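Local coordinates for protein glucanase (Clostridium thermocellum, PDB 5GXX) that probably hydrolyses internal beta-1,4-glucosidic bonds of cellulose, as a family 9 endoglucanase of the cellulosome, at residues Asp274-Gln279 / Lys284-Thr289; Phe268-Leu273 / Gln326-Phe331; Gly291-Leu296 / Ile336-Gly341; His272-Trp275 / Gly280-Gly283. The protein carries 1 engineered substitution. All coordinates share one frame; numbering follows the deposited sequence.

Interaction 1 (Asp274-Gln279 / Lys284-Thr289); sequences DWWTPQ and KRVAYT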
loop_
_atom_site.group_PDB
_atom_site.type_symbol
_atom_site.label_atom_id
_atom_site.label_comp_id
_atom_site.label_asym_id
_atom_site.label_seq_id
_atom_site.Cartn_x
_atom_site.Cartn_y
_atom_site.Cartn_z
ATOM N N ASP A 274 53.697 -26.056 15.160
ATOM C CA ASP A 274 53.480 -26.940 16.307
ATOM C C ASP A 274 52.179 -26.558 17.017
ATOM O O ASP A 274 51.432 -27.426 17.449
ATOM C CB ASP A 274 54.651 -26.863 17.290
ATOM C CG ASP A 274 55.863 -27.673 16.835
ATOM O OD1 ASP A 274 55.833 -28.294 15.746
ATOM O OD2 ASP A 274 56.823 -27.710 17.627
ATOM N N TRP A 275 51.919 -25.260 17.141
ATOM C CA TRP A 275 50.706 -24.785 17.795
ATOM C C TRP A 275 49.439 -25.274 17.107
ATOM O O TRP A 275 48.430 -25.458 17.772
ATOM C CB TRP A 275 50.727 -23.258 17.926
ATOM C CG TRP A 275 49.561 -22.647 18.655
ATOM C CD1 TRP A 275 49.387 -22.537 20.005
ATOM C CD2 TRP A 275 48.392 -22.080 18.053
ATOM N NE1 TRP A 275 48.162 -21.952 20.283
ATOM C CE2 TRP A 275 47.546 -21.646 19.097
ATOM C CE3 TRP A 275 47.986 -21.885 16.727
ATOM C CZ2 TRP A 275 46.328 -21.016 18.853
ATOM C CZ3 TRP A 275 46.779 -21.256 16.483
ATOM C CH2 TRP A 275 45.965 -20.828 17.545
ATOM N N TRP A 276 49.518 -25.459 15.796
ATOM C CA TRP A 276 48.422 -25.976 14.995
ATOM C C TRP A 276 48.271 -27.505 15.040
ATOM O O TRP A 276 47.201 -28.010 14.707
ATOM C CB TRP A 276 48.615 -25.512 13.551
ATOM C CG TRP A 276 48.058 -24.147 13.345
ATOM C CD1 TRP A 276 48.707 -22.942 13.492
ATOM C CD2 TRP A 276 46.708 -23.837 12.997
ATOM N NE1 TRP A 276 47.830 -21.905 13.243
ATOM C CE2 TRP A 276 46.595 -22.432 12.940
ATOM C CE3 TRP A 276 45.585 -24.623 12.689
ATOM C CZ2 TRP A 276 45.387 -21.798 12.617
ATOM C CZ3 TRP A 276 44.397 -23.995 12.351
ATOM C CH2 TRP A 276 44.305 -22.589 12.321
ATOM N N THR A 277 49.324 -28.228 15.415
ATOM C CA THR A 277 49.310 -29.690 15.391
ATOM C C THR A 277 48.664 -30.267 16.654
ATOM O O THR A 277 48.607 -29.599 17.683
ATOM C CB THR A 277 50.732 -30.280 15.282
ATOM O OG1 THR A 277 51.479 -29.983 16.474
ATOM C CG2 THR A 277 51.449 -29.793 14.019
ATOM N N PRO A 278 48.199 -31.523 16.606
ATOM C CA PRO A 278 47.655 -32.163 17.807
ATOM C C PRO A 278 48.569 -32.146 19.037
ATOM O O PRO A 278 48.081 -32.063 20.164
ATOM C CB PRO A 278 47.357 -33.594 17.341
ATOM C CG PRO A 278 46.969 -33.387 15.899
ATOM C CD PRO A 278 48.005 -32.382 15.425
ATOM N N GLN A 279 49.891 -32.180 18.853
ATOM C CA GLN A 279 50.793 -32.205 20.007
ATOM C C GLN A 279 50.998 -30.820 20.636
ATOM O O GLN A 279 51.436 -30.737 21.785
ATOM C CB GLN A 279 52.133 -32.837 19.626
ATOM C CG GLN A 279 52.062 -34.346 19.319
ATOM C CD GLN A 279 51.817 -35.264 20.495
ATOM O OE1 GLN A 279 52.080 -34.939 21.651
ATOM N NE2 GLN A 279 51.346 -36.471 20.188
ATOM N N LYS A 284 50.411 -25.250 24.616
ATOM C CA LYS A 284 49.503 -24.313 23.957
ATOM C C LYS A 284 49.118 -24.892 22.600
ATOM O O LYS A 284 49.947 -25.500 21.932
ATOM C CB LYS A 284 50.164 -22.951 23.755
ATOM C CG LYS A 284 50.595 -22.302 25.074
ATOM C CD LYS A 284 49.379 -22.093 25.984
ATOM C CE LYS A 284 49.645 -21.260 27.246
ATOM N NZ LYS A 284 48.318 -20.973 27.904
ATOM N N ARG A 285 47.864 -24.729 22.191
ATOM C CA ARG A 285 47.418 -25.367 20.960
ATOM C C ARG A 285 46.115 -24.729 20.517
ATOM O O ARG A 285 45.323 -24.301 21.359
ATOM C CB ARG A 285 47.174 -26.865 21.190
ATOM C CG ARG A 285 46.869 -27.623 19.888
ATOM C CD ARG A 285 46.589 -29.083 20.230
ATOM N NE ARG A 285 45.304 -29.262 20.894
ATOM C CZ ARG A 285 44.720 -30.444 21.089
ATOM N NH1 ARG A 285 45.369 -31.566 20.776
ATOM N NH2 ARG A 285 43.497 -30.510 21.622
ATOM N N VAL A 286 45.939 -24.624 19.208
ATOM C CA VAL A 286 44.647 -24.284 18.625
ATOM C C VAL A 286 43.551 -25.242 19.128
ATOM O O VAL A 286 43.799 -26.415 19.434
ATOM C CB VAL A 286 44.744 -24.307 17.090
ATOM C CG1 VAL A 286 44.966 -25.718 16.577
ATOM C CG2 VAL A 286 43.531 -23.657 16.428
ATOM N N ALA A 287 42.321 -24.758 19.263
ATOM C CA ALA A 287 41.227 -25.664 19.599
ATOM C C ALA A 287 41.082 -26.696 18.491
ATOM O O ALA A 287 41.268 -26.407 17.311
ATOM C CB ALA A 287 39.901 -24.915 19.751
ATOM N N TYR A 288 40.735 -27.911 18.901
ATOM C CA TYR A 288 40.432 -28.966 17.946
ATOM C C TYR A 288 39.019 -29.474 18.181
ATOM O O TYR A 288 38.591 -29.681 19.321
ATOM C CB TYR A 288 41.381 -30.153 18.119
ATOM C CG TYR A 288 42.554 -30.139 17.180
ATOM C CD1 TYR A 288 43.722 -29.435 17.476
ATOM C CD2 TYR A 288 42.460 -30.799 15.961
ATOM C CE1 TYR A 288 44.795 -29.436 16.592
ATOM C CE2 TYR A 288 43.512 -30.777 15.063
ATOM C CZ TYR A 288 44.683 -30.115 15.383
ATOM O OH TYR A 288 45.702 -30.120 14.451
ATOM N N THR A 289 38.283 -29.700 17.103
ATOM C CA THR A 289 37.040 -30.478 17.276
ATOM C C THR A 289 37.367 -31.938 17.619
ATOM O O THR A 289 38.452 -32.435 17.291
ATOM C CB THR A 289 36.128 -30.471 16.027
ATOM O OG1 THR A 289 36.707 -31.314 15.020
ATOM C CG2 THR A 289 35.972 -29.071 15.468
HETATM O O HOH W 1 46.766 -21.712 23.095
#
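Val286 lies over the six-membered rings of both Trp275 and Trp276 at the end of helix 263-276. Its CB is 3.8 Å from the Trp275 centroid and 17° off the normal, a CH-pi contact. CG2 lies over a face of Trp276, toward the rim, 4.3 Å from the centroid of its six-membered ring. The Trp275 side chain leaves with CG anti to its backbone N (chi1 -177°), which lays the indole under the backbone of Arg285 and Val286. Further out, Val286 N donates a nearly straight bond to Trp275 O (3.0 Å). The Tyr288 hydroxyl gives a short bond to Trp276 O, 2.6 Å from OH to O and in the carbonyl plane. Pro278 CD packs against this same hydroxyl. At the edge, the Arg285 chain bends at chi3 (72°), and NH1 reaches a lone pair of Pro278 O at 2.8 Å. Water 1 accepts from Trp275 NE1 and returns only a weak bond to Arg285 O. Three carbonyls at the helix end and just after it, those of Trp275, Trp276 and Pro278, thus receive donors from 284-289. This is a helix C-terminus closed by its own returning chain, within the family 9 catalytic domain.

Interaction 2 (Phe268-Leu273 / Gln326-Phe331); sequences FAQMHL and QKYYNF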
loop_
_atom_site.group_PDB
_atom_site.type_symbol
_atom_site.label_atom_id
_atom_site.label_comp_id
_atom_site.label_asym_id
_atom_site.label_seq_id
_atom_site.Cartn_x
_atom_site.Cartn_y
_atom_site.Cartn_z
ATOM N N PHE A 268 60.508 -19.798 14.279
ATOM C CA PHE A 268 59.145 -19.286 14.141
ATOM C C PHE A 268 58.211 -20.280 13.455
ATOM O O PHE A 268 57.126 -20.540 13.986
ATOM C CB PHE A 268 59.078 -17.937 13.412
ATOM C CG PHE A 268 57.659 -17.486 13.194
ATOM C CD1 PHE A 268 57.011 -16.766 14.182
ATOM C CD2 PHE A 268 56.950 -17.891 12.068
ATOM C CE1 PHE A 268 55.680 -16.384 14.019
ATOM C CE2 PHE A 268 55.625 -17.514 11.893
ATOM C CZ PHE A 268 54.988 -16.770 12.878
ATOM N N ALA A 269 58.611 -20.820 12.304
ATOM C CA ALA A 269 57.767 -21.728 11.525
ATOM C C ALA A 269 57.407 -22.941 12.374
ATOM O O ALA A 269 56.263 -23.379 12.333
ATOM C CB ALA A 269 58.476 -22.164 10.240
ATOM N N GLN A 270 58.365 -23.484 13.128
ATOM C CA GLN A 270 58.120 -24.680 13.933
ATOM C C GLN A 270 57.224 -24.387 15.141
ATOM O O GLN A 270 56.364 -25.200 15.488
ATOM C CB GLN A 270 59.435 -25.368 14.333
ATOM C CG GLN A 270 60.154 -25.971 13.142
ATOM C CD GLN A 270 61.586 -26.372 13.420
ATOM O OE1 GLN A 270 61.964 -26.658 14.562
ATOM N NE2 GLN A 270 62.399 -26.401 12.369
ATOM N N MET A 271 57.385 -23.213 15.745
ATOM C CA MET A 271 56.524 -22.802 16.857
ATOM C C MET A 271 55.069 -22.635 16.377
ATOM O O MET A 271 54.110 -23.181 16.966
ATOM C CB MET A 271 57.046 -21.490 17.461
ATOM C CG MET A 271 56.223 -20.966 18.631
ATOM S SD MET A 271 56.920 -19.435 19.299
ATOM C CE MET A 271 58.684 -19.738 19.175
ATOM N N HIS A 272 54.915 -21.922 15.266
ATOM C CA HIS A 272 53.610 -21.661 14.665
ATOM C C HIS A 272 52.924 -22.965 14.243
ATOM O O HIS A 272 51.763 -23.240 14.616
ATOM C CB HIS A 272 53.789 -20.723 13.459
ATOM C CG HIS A 272 52.603 -20.648 12.541
ATOM N ND1 HIS A 272 51.410 -20.051 12.894
ATOM C CD2 HIS A 272 52.424 -21.117 11.280
ATOM C CE1 HIS A 272 50.541 -20.188 11.905
ATOM N NE2 HIS A 272 51.135 -20.809 10.904
ATOM N N LEU A 273 53.647 -23.792 13.494
ATOM C CA LEU A 273 53.035 -25.040 13.038
ATOM C C LEU A 273 52.779 -26.007 14.192
ATOM O O LEU A 273 51.741 -26.678 14.222
ATOM C CB LEU A 273 53.817 -25.708 11.903
ATOM C CG LEU A 273 53.790 -24.941 10.582
ATOM C CD1 LEU A 273 54.826 -25.499 9.608
ATOM C CD2 LEU A 273 52.401 -24.840 9.957
ATOM N N GLN A 326 57.071 -35.607 8.859
ATOM C CA GLN A 326 55.914 -36.482 9.070
ATOM C C GLN A 326 54.829 -35.795 9.899
ATOM O O GLN A 326 53.634 -35.860 9.573
ATOM C CB GLN A 326 56.368 -37.757 9.776
ATOM C CG GLN A 326 55.259 -38.757 10.038
ATOM C CD GLN A 326 55.801 -40.026 10.652
ATOM O OE1 GLN A 326 55.820 -40.182 11.874
ATOM N NE2 GLN A 326 56.268 -40.932 9.804
ATOM N N LYS A 327 55.251 -35.124 10.964
ATOM C CA LYS A 327 54.293 -34.427 11.822
ATOM C C LYS A 327 53.551 -33.342 11.031
ATOM O O LYS A 327 52.336 -33.222 11.135
ATOM C CB LYS A 327 54.986 -33.832 13.048
ATOM C CG LYS A 327 54.130 -32.876 13.872
ATOM C CD LYS A 327 54.781 -32.409 15.170
ATOM C CE LYS A 327 55.997 -31.547 14.894
ATOM N NZ LYS A 327 56.524 -31.012 16.191
ATOM N N TYR A 328 54.273 -32.543 10.249
ATOM C CA TYR A 328 53.581 -31.471 9.532
ATOM C C TYR A 328 52.760 -31.947 8.347
ATOM O O TYR A 328 51.674 -31.414 8.109
ATOM C CB TYR A 328 54.555 -30.362 9.123
ATOM C CG TYR A 328 55.244 -29.716 10.299
ATOM C CD1 TYR A 328 54.581 -29.456 11.489
ATOM C CD2 TYR A 328 56.582 -29.344 10.206
ATOM C CE1 TYR A 328 55.215 -28.870 12.564
ATOM C CE2 TYR A 328 57.223 -28.757 11.268
ATOM C CZ TYR A 328 56.553 -28.527 12.446
ATOM O OH TYR A 328 57.233 -27.938 13.491
ATOM N N TYR A 329 53.272 -32.937 7.612
ATOM C CA TYR A 329 52.517 -33.564 6.525
ATOM C C TYR A 329 51.221 -34.190 7.050
ATOM O O TYR A 329 50.166 -34.008 6.448
ATOM C CB TYR A 329 53.355 -34.650 5.830
ATOM C CG TYR A 329 52.637 -35.354 4.696
ATOM C CD1 TYR A 329 51.807 -36.460 4.930
ATOM C CD2 TYR A 329 52.766 -34.908 3.381
ATOM C CE1 TYR A 329 51.135 -37.108 3.903
ATOM C CE2 TYR A 329 52.097 -35.559 2.346
ATOM C CZ TYR A 329 51.288 -36.657 2.614
ATOM O OH TYR A 329 50.630 -37.292 1.591
ATOM N N ASN A 330 51.291 -34.930 8.155
ATOM C CA ASN A 330 50.097 -35.632 8.642
ATOM C C ASN A 330 49.033 -34.624 9.083
ATOM O O ASN A 330 47.832 -34.804 8.818
ATOM C CB ASN A 330 50.472 -36.527 9.827
ATOM C CG ASN A 330 51.164 -37.818 9.412
ATOM O OD1 ASN A 330 51.196 -38.175 8.231
ATOM N ND2 ASN A 330 51.698 -38.537 10.404
ATOM N N PHE A 331 49.507 -33.570 9.752
ATOM C CA PHE A 331 48.595 -32.468 10.093
ATOM C C PHE A 331 47.894 -31.913 8.853
ATOM O O PHE A 331 46.660 -31.789 8.824
ATOM C CB PHE A 331 49.327 -31.334 10.830
ATOM C CG PHE A 331 48.586 -30.025 10.774
ATOM C CD1 PHE A 331 47.458 -29.820 11.561
ATOM C CD2 PHE A 331 49.000 -29.016 9.899
ATOM C CE1 PHE A 331 46.744 -28.637 11.463
ATOM C CE2 PHE A 331 48.275 -27.838 9.791
ATOM C CZ PHE A 331 47.165 -27.633 10.600
#
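Tyr328 carries this helix-to-helix contact from one side, reaching across to Leu273 and Gln270. The tight, buried part is at Leu273. Its CB comes within 3.5 Å of Tyr328 CE1. Its CD1 stands over the centre of the phenol ring, 4.2 Å from the centroid and only 5° off the normal, which makes a clear CH-pi contact. The side chain of Leu273 therefore meets the ring twice, with CB near the CE1 side and a methyl above the middle. Tyr328 has CG anti to its carbonyl carbon (chi1 -60°), and its ring extends from helix 322-340 to helix 263-276.

The hydroxyl end differs in its surroundings rather than in closeness. Tyr328 OH lies 3.4 Å from Gln270 CA, with Gln270 CB and CG close by. These are carbon neighbours, and no hydrogen bond joins the two segments. The hydroxyl is instead bonded to Asp274, one turn beyond Gln270, and Lys327 forms a salt bridge with the same carboxylate. The Gln270 side chain crosses the tyrosine at about a right angle. Its amide NE2 turns to Tyr315 OH on helix 301-318. Gln270 and Lys327 are partly exposed, so the polar flank lies nearer solvent than the buried Leu273 and Tyr328.

The closest pair of CA atoms, Leu273 and Tyr328, is 7.3 Å apart. Leu273 also touches Glu308 and Tyr315 of helix 301-318. Helix 249-260 packs against Phe268 and Ala269, while helix 412-429 meets Tyr329 on helix 322-340.

Interaction 3 (Gly291-Leu296 / Ile336-Gly341); sequences GGLAHL and IDYALG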
loop_
_atom_site.group_PDB
_atom_site.type_symbol
_atom_site.label_atom_id
_atom_site.label_comp_id
_atom_site.label_asym_id
_atom_site.label_seq_id
_atom_site.Cartn_x
_atom_site.Cartn_y
_atom_site.Cartn_z
ATOM N N GLY A 291 36.270 -34.396 16.234
ATOM C CA GLY A 291 36.409 -35.030 14.924
ATOM C C GLY A 291 37.713 -34.764 14.189
ATOM O O GLY A 291 37.910 -35.316 13.102
ATOM N N GLY A 292 38.595 -33.944 14.758
ATOM C CA GLY A 292 39.951 -33.750 14.224
ATOM C C GLY A 292 40.216 -32.483 13.427
ATOM O O GLY A 292 41.293 -32.341 12.828
ATOM N N LEU A 293 39.258 -31.554 13.422
ATOM C CA LEU A 293 39.432 -30.292 12.701
ATOM C C LEU A 293 40.071 -29.254 13.611
ATOM O O LEU A 293 39.544 -28.986 14.689
ATOM C CB LEU A 293 38.100 -29.742 12.174
ATOM C CG LEU A 293 38.099 -28.339 11.554
ATOM C CD1 LEU A 293 38.899 -28.325 10.242
ATOM C CD2 LEU A 293 36.664 -27.912 11.284
ATOM N N ALA A 294 41.186 -28.661 13.182
ATOM C CA ALA A 294 41.784 -27.542 13.927
ATOM C C ALA A 294 40.815 -26.394 13.705
ATOM O O ALA A 294 40.530 -26.054 12.550
ATOM C CB ALA A 294 43.221 -27.233 13.425
ATOM N N HIS A 295 40.283 -25.834 14.792
ATOM C CA HIS A 295 39.144 -24.915 14.728
ATOM C C HIS A 295 39.513 -23.557 15.345
ATOM O O HIS A 295 39.485 -23.353 16.575
ATOM C CB HIS A 295 37.941 -25.547 15.447
ATOM C CG HIS A 295 36.606 -25.034 14.994
ATOM N ND1 HIS A 295 36.136 -23.785 15.348
ATOM C CD2 HIS A 295 35.629 -25.618 14.257
ATOM C CE1 HIS A 295 34.935 -23.618 14.826
ATOM N NE2 HIS A 295 34.608 -24.706 14.146
ATOM N N LEU A 296 39.919 -22.632 14.483
ATOM C CA LEU A 296 40.525 -21.404 14.983
ATOM C C LEU A 296 39.530 -20.400 15.540
ATOM O O LEU A 296 39.841 -19.722 16.529
ATOM C CB LEU A 296 41.422 -20.742 13.922
ATOM C CG LEU A 296 42.156 -19.446 14.315
ATOM C CD1 LEU A 296 43.237 -19.810 15.335
ATOM C CD2 LEU A 296 42.708 -18.797 13.057
ATOM N N ILE A 336 42.878 -31.298 5.153
ATOM C CA ILE A 336 42.246 -31.388 3.849
ATOM C C ILE A 336 41.236 -32.539 3.814
ATOM O O ILE A 336 40.117 -32.381 3.331
ATOM C CB ILE A 336 43.301 -31.528 2.715
ATOM C CG1 ILE A 336 44.282 -30.339 2.700
ATOM C CG2 ILE A 336 42.592 -31.753 1.365
ATOM C CD1 ILE A 336 43.620 -28.960 2.666
ATOM N N ASP A 337 41.644 -33.690 4.360
ATOM C CA ASP A 337 40.746 -34.855 4.306
ATOM C C ASP A 337 39.480 -34.616 5.114
ATOM O O ASP A 337 38.399 -35.041 4.709
ATOM C CB ASP A 337 41.432 -36.162 4.742
ATOM C CG ASP A 337 42.481 -36.642 3.737
ATOM O OD1 ASP A 337 42.556 -36.092 2.617
ATOM O OD2 ASP A 337 43.250 -37.563 4.112
ATOM N N TYR A 338 39.594 -33.890 6.230
ATOM C CA TYR A 338 38.398 -33.520 6.983
ATOM C C TYR A 338 37.433 -32.740 6.099
ATOM O O TYR A 338 36.250 -33.049 6.025
ATOM C CB TYR A 338 38.747 -32.711 8.241
ATOM C CG TYR A 338 37.561 -32.429 9.137
ATOM C CD1 TYR A 338 36.555 -31.562 8.733
ATOM C CD2 TYR A 338 37.411 -33.066 10.364
ATOM C CE1 TYR A 338 35.450 -31.298 9.534
ATOM C CE2 TYR A 338 36.315 -32.804 11.175
ATOM C CZ TYR A 338 35.356 -31.891 10.769
ATOM O OH TYR A 338 34.220 -31.632 11.509
ATOM N N ALA A 339 37.952 -31.747 5.382
ATOM C CA ALA A 339 37.115 -30.945 4.477
ATOM C C ALA A 339 36.436 -31.752 3.369
ATOM O O ALA A 339 35.344 -31.401 2.906
ATOM C CB ALA A 339 37.964 -29.831 3.876
ATOM N N LEU A 340 37.084 -32.839 2.943
ATOM C CA LEU A 340 36.586 -33.654 1.821
ATOM C C LEU A 340 35.687 -34.800 2.255
ATOM O O LEU A 340 35.008 -35.397 1.409
ATOM C CB LEU A 340 37.763 -34.191 0.995
ATOM C CG LEU A 340 38.711 -33.170 0.350
ATOM C CD1 LEU A 340 39.788 -33.814 -0.510
ATOM C CD2 LEU A 340 37.976 -32.124 -0.505
ATOM N N GLY A 341 35.676 -35.108 3.550
ATOM C CA GLY A 341 34.740 -36.094 4.079
ATOM C C GLY A 341 35.220 -36.962 5.226
ATOM O O GLY A 341 34.461 -37.816 5.682
#
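Loop 291-296 passes the last turn of helix 322-340 with Leu293 CA 6.6 Å from Tyr338 CA, and Gly341, just past the helix, closes it in a Schellman motif. Within 336-341, Tyr338 alone touches 291-296. Leu293 CB rests over the centre of the phenol ring, 3.7 Å from the centroid and 12° off the normal, a CH-pi contact. With CG anti to the backbone N (chi1 172°), Leu293 crosses the ring at about a right angle, and its CD2 comes 4.0 Å from Tyr338 CE1. At the ring edge, Gly291 O lies near the plane, 3.5 Å from Tyr338 CE2. Gly292 C is a looser neighbour of CD2. Gly292 has a positive phi (102°), a backbone conformation open to glycine. The two segments share no hydrogen bond. Asp396 bridges them, OD1 to Tyr338 OH and OD2 to Gly291 N. Gln335, one residue before 336-341, also bonds Ala294 N and Gly292 O. The chemistry implies a tyrosine ring held by apolar contact across its face, while its hydroxyl shares an acidic partner with the loop it packs against.

Interaction 4 (His272-Trp275 / Gly280-Gly283); sequences HLDW and GYNG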
loop_
_atom_site.group_PDB
_atom_site.type_symbol
_atom_site.label_atom_id
_atom_site.label_comp_id
_atom_site.label_asym_id
_atom_site.label_seq_id
_atom_site.Cartn_x
_atom_site.Cartn_y
_atom_site.Cartn_z
ATOM N N HIS A 272 54.915 -21.922 15.266
ATOM C CA HIS A 272 53.610 -21.661 14.665
ATOM C C HIS A 272 52.924 -22.965 14.243
ATOM O O HIS A 272 51.763 -23.240 14.616
ATOM C CB HIS A 272 53.789 -20.723 13.459
ATOM C CG HIS A 272 52.603 -20.648 12.541
ATOM N ND1 HIS A 272 51.410 -20.051 12.894
ATOM C CD2 HIS A 272 52.424 -21.117 11.280
ATOM C CE1 HIS A 272 50.541 -20.188 11.905
ATOM N NE2 HIS A 272 51.135 -20.809 10.904
ATOM N N LEU A 273 53.647 -23.792 13.494
ATOM C CA LEU A 273 53.035 -25.040 13.038
ATOM C C LEU A 273 52.779 -26.007 14.192
ATOM O O LEU A 273 51.741 -26.678 14.222
ATOM C CB LEU A 273 53.817 -25.708 11.903
ATOM C CG LEU A 273 53.790 -24.941 10.582
ATOM C CD1 LEU A 273 54.826 -25.499 9.608
ATOM C CD2 LEU A 273 52.401 -24.840 9.957
ATOM N N ASP A 274 53.697 -26.056 15.160
ATOM C CA ASP A 274 53.480 -26.940 16.307
ATOM C C ASP A 274 52.179 -26.558 17.017
ATOM O O ASP A 274 51.432 -27.426 17.449
ATOM C CB ASP A 274 54.651 -26.863 17.290
ATOM C CG ASP A 274 55.863 -27.673 16.835
ATOM O OD1 ASP A 274 55.833 -28.294 15.746
ATOM O OD2 ASP A 274 56.823 -27.710 17.627
ATOM N N TRP A 275 51.919 -25.260 17.141
ATOM C CA TRP A 275 50.706 -24.785 17.795
ATOM C C TRP A 275 49.439 -25.274 17.107
ATOM O O TRP A 275 48.430 -25.458 17.772
ATOM C CB TRP A 275 50.727 -23.258 17.926
ATOM C CG TRP A 275 49.561 -22.647 18.655
ATOM C CD1 TRP A 275 49.387 -22.537 20.005
ATOM C CD2 TRP A 275 48.392 -22.080 18.053
ATOM N NE1 TRP A 275 48.162 -21.952 20.283
ATOM C CE2 TRP A 275 47.546 -21.646 19.097
ATOM C CE3 TRP A 275 47.986 -21.885 16.727
ATOM C CZ2 TRP A 275 46.328 -21.016 18.853
ATOM C CZ3 TRP A 275 46.779 -21.256 16.483
ATOM C CH2 TRP A 275 45.965 -20.828 17.545
ATOM N N GLY A 280 50.683 -29.766 19.889
ATOM C CA GLY A 280 50.741 -28.409 20.396
ATOM C C GLY A 280 52.168 -27.922 20.532
ATOM O O GLY A 280 53.117 -28.564 20.072
ATOM N N TYR A 281 52.302 -26.775 21.186
ATOM C CA TYR A 281 53.591 -26.134 21.388
ATOM C C TYR A 281 53.656 -25.805 22.868
ATOM O O TYR A 281 53.029 -24.841 23.326
ATOM C CB TYR A 281 53.665 -24.835 20.590
ATOM C CG TYR A 281 54.955 -24.088 20.860
ATOM C CD1 TYR A 281 56.176 -24.604 20.432
ATOM C CD2 TYR A 281 54.941 -22.896 21.567
ATOM C CE1 TYR A 281 57.369 -23.951 20.710
ATOM C CE2 TYR A 281 56.121 -22.223 21.843
ATOM C CZ TYR A 281 57.322 -22.750 21.401
ATOM O OH TYR A 281 58.485 -22.061 21.694
ATOM N N ASN A 282 54.399 -26.637 23.590
ATOM C CA ASN A 282 54.663 -26.468 25.009
ATOM C C ASN A 282 53.425 -26.162 25.826
ATOM O O ASN A 282 53.393 -25.235 26.647
ATOM C CB ASN A 282 55.690 -25.356 25.194
ATOM C CG ASN A 282 57.064 -25.729 24.669
ATOM O OD1 ASN A 282 57.417 -26.908 24.571
ATOM N ND2 ASN A 282 57.860 -24.710 24.366
ATOM N N GLY A 283 52.392 -26.953 25.560
ATOM C CA GLY A 283 51.154 -26.844 26.315
ATOM C C GLY A 283 50.119 -25.894 25.744
ATOM O O GLY A 283 49.074 -25.756 26.371
#
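The chain turns back on itself here, so that Gly280 CA comes to 4.5 Å from Trp275 CA near the end of helix 263-276. Gly280 has a positive phi (74°) with an extended psi, which lets the backbone pass close beside the last helical turn. Gly280 CA lies 3.2 Å from Asp274 O. The carbonyl oxygens of Asp274 and Gly280 also come within 3.3 Å of each other, but both are acceptors and form no bond. No hydrogen bond of any kind links the two segments.

The side chains meet through their first carbons. Tyr281 CB sits 4.0 Å from Asp274 CB and 4.3 Å from Trp275 CB. It also lies 3.9 Å from Trp275 N. The CA-CB bond of Tyr281 points at the helix, but CG is anti to the backbone N (chi1 176°), and the phenol then leads away from it. Its ring approaches Asp274 CB obliquely. Farther along the ring, the hydroxyl end packs against Met271, one turn earlier on the helix. Asn282 ND2 lies over one face of the phenol, offset toward the rim.

Asp274 uses its methylene here, while its OD1 faces helix 322-340, where Tyr328 bonds it. Its carbonyl oxygen receives both N and OG1 of Thr277. The contact across these segments is therefore van der Waals in character, with OD1 and the carbonyl O of Asp274 bonded elsewhere and the returning chain fitted closely against the helix by a glycine.

Overall arrangement
All four contacts lie within the family 9 catalytic range, on the same side of the chain's centre. Interactions 1, 2 and 4 share helix 263-276, and their centres are 6 to 10 Å apart. Interactions 2 and 3 share helix 322-340, with centres 16 Å apart. Along the chain, interactions 4 and 1 close within the loop that follows helix 263-276. Interaction 1 is nested inside interaction 2, and interaction 4 starts from the same part of the helix as interaction 2. The segments of interactions 2 and 3 alternate. Asp274 belongs to interactions 1 and 4 and also bonds into interaction 2. An Ala287 to His295 backbone bond joins interaction 1 to interaction 3. The loop after helix 263-276 thus packs first on that helix and then on helix 322-340.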